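Long-range contact in neural-cadherin (Drosophila melanogaster, PDB 3UBF), which mediates calcium-dependent, homophilic adhesion between cells and may thereby help sort different cell types: residues Pro104-Arg109 / Leu179-Glu184. Residues are numbered along the deposited sequence; the frame is centred on the assembly and turned at random.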
loop_
_atom_site.group_PDB
_atom_site.type_symbol
_atom_site.label_atom_id
_atom_site.label_comp_id
_atom_site.label_asym_id
_atom_site.label_seq_id
_atom_site.Cartn_x
_atom_site.Cartn_y
_atom_site.Cartn_z
ATOM N N PRO A 104 -5.087 3.907 -1.906
ATOM C CA PRO A 104 -4.773 2.508 -1.665
ATOM C C PRO A 104 -3.645 2.022 -2.564
ATOM O O PRO A 104 -3.360 2.615 -3.613
ATOM C CB PRO A 104 -6.076 1.780 -2.008
ATOM C CG PRO A 104 -6.803 2.694 -2.907
ATOM C CD PRO A 104 -6.433 4.079 -2.482
ATOM N N TYR A 105 -2.993 0.956 -2.128
ATOM C CA TYR A 105 -1.961 0.315 -2.917
ATOM C C TYR A 105 -2.139 -1.173 -2.738
ATOM O O TYR A 105 -2.600 -1.626 -1.691
ATOM C CB TYR A 105 -0.571 0.762 -2.464
ATOM C CG TYR A 105 -0.380 0.700 -0.978
ATOM C CD1 TYR A 105 0.217 -0.402 -0.374
ATOM C CD2 TYR A 105 -0.808 1.743 -0.171
ATOM C CE1 TYR A 105 0.381 -0.467 0.984
ATOM C CE2 TYR A 105 -0.660 1.685 1.202
ATOM C CZ TYR A 105 -0.065 0.582 1.771
ATOM O OH TYR A 105 0.080 0.557 3.139
ATOM N N PHE A 106 -1.806 -1.931 -3.774
ATOM C CA PHE A 106 -1.842 -3.383 -3.684
ATOM C C PHE A 106 -0.752 -3.882 -2.751
ATOM O O PHE A 106 0.397 -3.418 -2.820
ATOM C CB PHE A 106 -1.707 -3.999 -5.065
ATOM C CG PHE A 106 -2.940 -3.827 -5.918
ATOM C CD1 PHE A 106 -2.934 -2.952 -7.001
ATOM C CD2 PHE A 106 -4.115 -4.525 -5.619
ATOM C CE1 PHE A 106 -4.056 -2.791 -7.779
ATOM C CE2 PHE A 106 -5.256 -4.363 -6.385
ATOM C CZ PHE A 106 -5.234 -3.496 -7.467
ATOM N N ILE A 107 -1.143 -4.783 -1.854
ATOM C CA ILE A 107 -0.204 -5.493 -0.977
ATOM C C ILE A 107 0.098 -6.923 -1.432
ATOM O O ILE A 107 0.931 -7.599 -0.832
ATOM C CB ILE A 107 -0.621 -5.453 0.531
ATOM C CG1 ILE A 107 -1.929 -6.197 0.771
ATOM C CG2 ILE A 107 -0.741 -4.012 0.996
ATOM C CD1 ILE A 107 -2.311 -6.328 2.246
ATOM N N ASN A 108 -0.559 -7.380 -2.491
ATOM C CA ASN A 108 -0.145 -8.637 -3.157
ATOM C C ASN A 108 1.358 -8.708 -3.396
ATOM O O ASN A 108 1.955 -7.782 -3.955
ATOM C CB ASN A 108 -0.869 -8.820 -4.482
ATOM C CG ASN A 108 -2.353 -9.001 -4.301
ATOM O OD1 ASN A 108 -3.115 -8.034 -4.395
ATOM N ND2 ASN A 108 -2.778 -10.229 -4.010
ATOM N N ARG A 109 1.973 -9.792 -2.940
ATOM C CA ARG A 109 3.373 -10.043 -3.246
ATOM C C ARG A 109 3.552 -11.488 -3.718
ATOM O O ARG A 109 2.814 -12.370 -3.276
ATOM C CB ARG A 109 4.282 -9.691 -2.058
ATOM C CG ARG A 109 4.358 -8.176 -1.702
ATOM C CD ARG A 109 4.952 -7.320 -2.834
ATOM N NE ARG A 109 5.070 -5.898 -2.485
ATOM C CZ ARG A 109 4.093 -4.997 -2.639
ATOM N NH1 ARG A 109 2.923 -5.344 -3.133
ATOM N NH2 ARG A 109 4.276 -3.740 -2.297
ATOM N N LEU A 179 -5.435 -9.932 -16.856
ATOM C CA LEU A 179 -6.384 -8.920 -16.421
ATOM C C LEU A 179 -5.624 -7.729 -15.892
ATOM O O LEU A 179 -4.632 -7.889 -15.174
ATOM C CB LEU A 179 -7.255 -9.441 -15.293
ATOM C CG LEU A 179 -8.113 -10.671 -15.491
ATOM C CD1 LEU A 179 -8.774 -10.960 -14.162
ATOM C CD2 LEU A 179 -9.140 -10.369 -16.557
ATOM N N TYR A 180 -6.087 -6.539 -16.249
ATOM C CA TYR A 180 -5.658 -5.328 -15.557
ATOM C C TYR A 180 -6.695 -5.004 -14.497
ATOM O O TYR A 180 -7.890 -4.944 -14.788
ATOM C CB TYR A 180 -5.434 -4.165 -16.524
ATOM C CG TYR A 180 -4.165 -4.324 -17.317
ATOM C CD1 TYR A 180 -4.118 -5.177 -18.420
ATOM C CD2 TYR A 180 -3.006 -3.645 -16.956
ATOM C CE1 TYR A 180 -2.954 -5.343 -19.141
ATOM C CE2 TYR A 180 -1.831 -3.797 -17.684
ATOM C CZ TYR A 180 -1.815 -4.651 -18.766
ATOM O OH TYR A 180 -0.670 -4.819 -19.497
ATOM N N VAL A 181 -6.230 -4.850 -13.263
ATOM C CA VAL A 181 -7.106 -4.756 -12.105
ATOM C C VAL A 181 -6.792 -3.483 -11.338
ATOM O O VAL A 181 -5.698 -2.922 -11.456
ATOM C CB VAL A 181 -6.927 -5.967 -11.174
ATOM C CG1 VAL A 181 -7.443 -7.259 -11.833
ATOM C CG2 VAL A 181 -5.454 -6.115 -10.766
ATOM N N LYS A 182 -7.751 -3.028 -10.544
ATOM C CA LYS A 182 -7.648 -1.744 -9.889
ATOM C C LYS A 182 -8.517 -1.856 -8.661
ATOM O O LYS A 182 -9.516 -2.576 -8.675
ATOM C CB LYS A 182 -8.217 -0.691 -10.831
ATOM C CG LYS A 182 -7.909 0.759 -10.542
ATOM C CD LYS A 182 -8.721 1.604 -11.532
ATOM C CE LYS A 182 -8.559 3.088 -11.321
ATOM N NZ LYS A 182 -7.276 3.590 -11.894
ATOM N N ALA A 183 -8.126 -1.170 -7.593
ATOM C CA ALA A 183 -8.990 -1.039 -6.432
ATOM C C ALA A 183 -9.270 0.438 -6.250
ATOM O O ALA A 183 -8.362 1.264 -6.322
ATOM C CB ALA A 183 -8.351 -1.622 -5.202
ATOM N N GLU A 184 -10.534 0.777 -6.056
ATOM C CA GLU A 184 -10.926 2.166 -6.002
ATOM C C GLU A 184 -11.595 2.449 -4.681
ATOM O O GLU A 184 -12.338 1.624 -4.139
ATOM C CB GLU A 184 -11.842 2.555 -7.171
ATOM C CG GLU A 184 -12.124 4.059 -7.246
ATOM C CD GLU A 184 -12.962 4.477 -8.448
ATOM O OE1 GLU A 184 -12.822 3.869 -9.524
ATOM O OE2 GLU A 184 -13.755 5.437 -8.324
#
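F106 meets the strand of V181 and A183 with the far end of its ring, and the side-chain part is apolar: CZ of F106 lies 4.2 Å from CG2 of V181 and 4.3 Å from CB of A183, both CB atoms directed toward segment 104-109. With CG anti to the carbonyl carbon (chi1 -72°), the ring reaches the facing strand. The backbone between these two residues completes the seat: CA of K182 sits at the ring edge, near its plane, 3.8 Å from CZ of F106, while N of A183 approaches the same CZ obliquely at 3.7 Å. More lightly, CG of P104 lies 4.0 Å from O of A183.

No hydrogen bond joins the segments; such bonds lie within one or go elsewhere in the chain. NH1 of R109 reaches O of N108 at 2.7 Å and O of F106 at 3.2 Å, so one guanidinium nitrogen bridges two main-chain oxygens. N of A183 is hydrogen-bonded to OG1 of T198.

The contact spans the two sheets of the second cadherin domain of this fragment, a β-sandwich: strand 105-106 pairs with strand 126-133, strand 176-185 belongs to the opposing sheet, and M113 of strand 113-117 touches F106 and V181.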